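Local coordinates for protein chintase (Rhizomucor miehei, PDB 5YUQ) that hydrolyses the beta-1,4 glycosidic links of chitin as a fungal glycoside hydrolase of family 18, probably threading the chain through a tunnel-shaped active site, at residues K130-L135 with S171-F176. Residues are numbered along the deposited sequence; the frame is centred on the assembly and turned at random.
Sequences KLFKAL and STVDAF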
loop_
_atom_site.group_PDB
_atom_site.type_symbol
_atom_site.label_atom_id
_atom_site.label_comp_id
_atom_site.label_asym_id
_atom_site.label_seq_id
_atom_site.Cartn_x
_atom_site.Cartn_y
_atom_site.Cartn_z
ATOM N N LYS A 130 0.877 11.836 18.212
ATOM C CA LYS A 130 0.156 12.969 18.782
ATOM C C LYS A 130 -1.069 13.286 17.935
ATOM O O LYS A 130 -2.139 13.575 18.463
ATOM C CB LYS A 130 1.055 14.197 18.880
ATOM C CG LYS A 130 0.627 15.135 19.983
ATOM C CD LYS A 130 1.621 16.266 20.183
ATOM C CE LYS A 130 1.219 17.113 21.393
ATOM N NZ LYS A 130 1.853 18.469 21.411
ATOM N N LEU A 131 -0.906 13.219 16.622
ATOM C CA LEU A 131 -2.024 13.438 15.715
ATOM C C LEU A 131 -3.138 12.423 15.930
ATOM O O LEU A 131 -4.306 12.793 16.011
ATOM C CB LEU A 131 -1.540 13.402 14.267
ATOM C CG LEU A 131 -2.623 13.464 13.188
ATOM C CD1 LEU A 131 -3.441 14.731 13.330
ATOM C CD2 LEU A 131 -1.952 13.402 11.829
ATOM N N PHE A 132 -2.795 11.142 16.025
ATOM C CA PHE A 132 -3.824 10.136 16.248
ATOM C C PHE A 132 -4.518 10.328 17.586
ATOM O O PHE A 132 -5.727 10.130 17.701
ATOM C CB PHE A 132 -3.239 8.732 16.155
ATOM C CG PHE A 132 -3.216 8.184 14.763
ATOM C CD1 PHE A 132 -4.393 7.825 14.129
ATOM C CD2 PHE A 132 -2.016 8.020 14.095
ATOM C CE1 PHE A 132 -4.378 7.307 12.836
ATOM C CE2 PHE A 132 -1.989 7.498 12.800
ATOM C CZ PHE A 132 -3.181 7.138 12.176
ATOM N N LYS A 133 -3.756 10.714 18.600
ATOM C CA LYS A 133 -4.359 10.973 19.902
ATOM C C LYS A 133 -5.336 12.130 19.847
ATOM O O LYS A 133 -6.404 12.074 20.455
ATOM C CB LYS A 133 -3.291 11.268 20.948
ATOM C CG LYS A 133 -2.435 10.076 21.290
ATOM C CD LYS A 133 -1.473 10.458 22.402
ATOM C CE LYS A 133 -0.591 9.307 22.810
ATOM N NZ LYS A 133 0.468 9.799 23.742
ATOM N N ALA A 134 -4.962 13.184 19.136
ATOM C CA ALA A 134 -5.850 14.330 18.978
ATOM C C ALA A 134 -7.119 13.934 18.227
ATOM O O ALA A 134 -8.219 14.344 18.592
ATOM C CB ALA A 134 -5.138 15.451 18.256
ATOM N N LEU A 135 -6.966 13.137 17.171
ATOM C CA LEU A 135 -8.133 12.679 16.421
ATOM C C LEU A 135 -9.013 11.779 17.270
ATOM O O LEU A 135 -10.236 11.891 17.235
ATOM C CB LEU A 135 -7.718 11.949 15.142
ATOM C CG LEU A 135 -6.985 12.813 14.119
ATOM C CD1 LEU A 135 -6.392 11.950 13.036
ATOM C CD2 LEU A 135 -7.943 13.819 13.522
ATOM N N SER A 171 -2.623 1.359 21.651
ATOM C CA SER A 171 -3.831 1.699 22.400
ATOM C C SER A 171 -4.672 2.811 21.772
ATOM O O SER A 171 -5.804 3.050 22.190
ATOM C CB SER A 171 -3.505 2.034 23.858
ATOM O OG SER A 171 -2.787 3.252 23.951
ATOM N N THR A 172 -4.135 3.469 20.748
ATOM C CA THR A 172 -4.828 4.605 20.146
ATOM C C THR A 172 -5.323 4.278 18.753
ATOM O O THR A 172 -6.436 4.641 18.382
ATOM C CB THR A 172 -3.904 5.836 20.047
ATOM O OG1 THR A 172 -3.404 6.158 21.351
ATOM C CG2 THR A 172 -4.661 7.041 19.496
ATOM N N VAL A 173 -4.486 3.587 17.990
ATOM C CA VAL A 173 -4.770 3.310 16.587
ATOM C C VAL A 173 -5.420 1.943 16.440
ATOM O O VAL A 173 -4.951 0.959 17.018
ATOM C CB VAL A 173 -3.467 3.382 15.749
ATOM C CG1 VAL A 173 -3.720 2.944 14.295
ATOM C CG2 VAL A 173 -2.892 4.791 15.801
ATOM N N ASP A 174 -6.502 1.873 15.671
ATOM C CA ASP A 174 -7.224 0.619 15.552
ATOM C C ASP A 174 -6.468 -0.439 14.756
ATOM O O ASP A 174 -6.446 -1.605 15.141
ATOM C CB ASP A 174 -8.609 0.857 14.938
ATOM C CG ASP A 174 -9.477 1.703 15.828
ATOM O OD1 ASP A 174 -9.671 1.311 17.002
ATOM O OD2 ASP A 174 -9.915 2.784 15.386
ATOM N N ALA A 175 -5.847 -0.038 13.652
ATOM C CA ALA A 175 -5.180 -1.011 12.794
ATOM C C ALA A 175 -4.082 -0.385 11.982
ATOM O O ALA A 175 -4.136 0.806 11.651
ATOM C CB ALA A 175 -6.188 -1.703 11.862
ATOM N N PHE A 176 -3.099 -1.213 11.652
ATOM C CA PHE A 176 -1.916 -0.785 10.931
ATOM C C PHE A 176 -1.879 -1.602 9.654
ATOM O O PHE A 176 -1.716 -2.832 9.691
ATOM C CB PHE A 176 -0.668 -1.062 11.772
ATOM C CG PHE A 176 -0.625 -0.291 13.073
ATOM C CD1 PHE A 176 -1.435 -0.655 14.142
ATOM C CD2 PHE A 176 0.225 0.792 13.227
ATOM C CE1 PHE A 176 -1.410 0.054 15.333
ATOM C CE2 PHE A 176 0.274 1.507 14.420
ATOM C CZ PHE A 176 -0.547 1.141 15.482
#
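Phe132 leaves helix 124-139 pointing at the 171-176 segment, where its CB touches methyls of both Thr172 and Val173 and the ring goes on to meet Val173. At its root, CB of Phe132 lies 4.0 Å from CG2 of Thr172 and as far from CG2 of Val173. One bond further out, CG of Phe132 makes the closest approach, 3.6 Å to CG2 of Val173. That methyl then sits over the ring face, 3.8 Å from both CD1 and CD2 of Phe132, and the CE atoms lie slightly farther off. The result is a CH-pi contact, with CG2 of Val173 3.7 Å from the centroid of the Phe132 ring and only 17° off its normal. With CG1 of Val173 anti to the backbone N (chi1 174°), CG2 is turned to the Phe132 face and CG1 to a face of the Phe176 ring, toward its rim, so the valine separates two aromatics. Thr172 turns its methyl to the helix backbone, CG2 being 3.7 Å from the carbonyl O of Phe132, whereas the OG1 of this buried residue is hydrogen-bonded to the backbone O of Asn168. The first part of the Lys133 chain passes across this threonine, CG to OG1 4.0 Å, before extending outward. Beyond the pair, the Phe132 side chain also touches Leu104, Leu145 and Thr147 of neighbouring strands, and Arg136 is hydrogen-bonded to Thr172 O and salt-bridged to Asp174. Helix 124-139 thereby packs against the lead-in to strand 175-178, the next parallel strand after 144-149, as in the beta/alpha (TIM) barrel of family 18 chitinases.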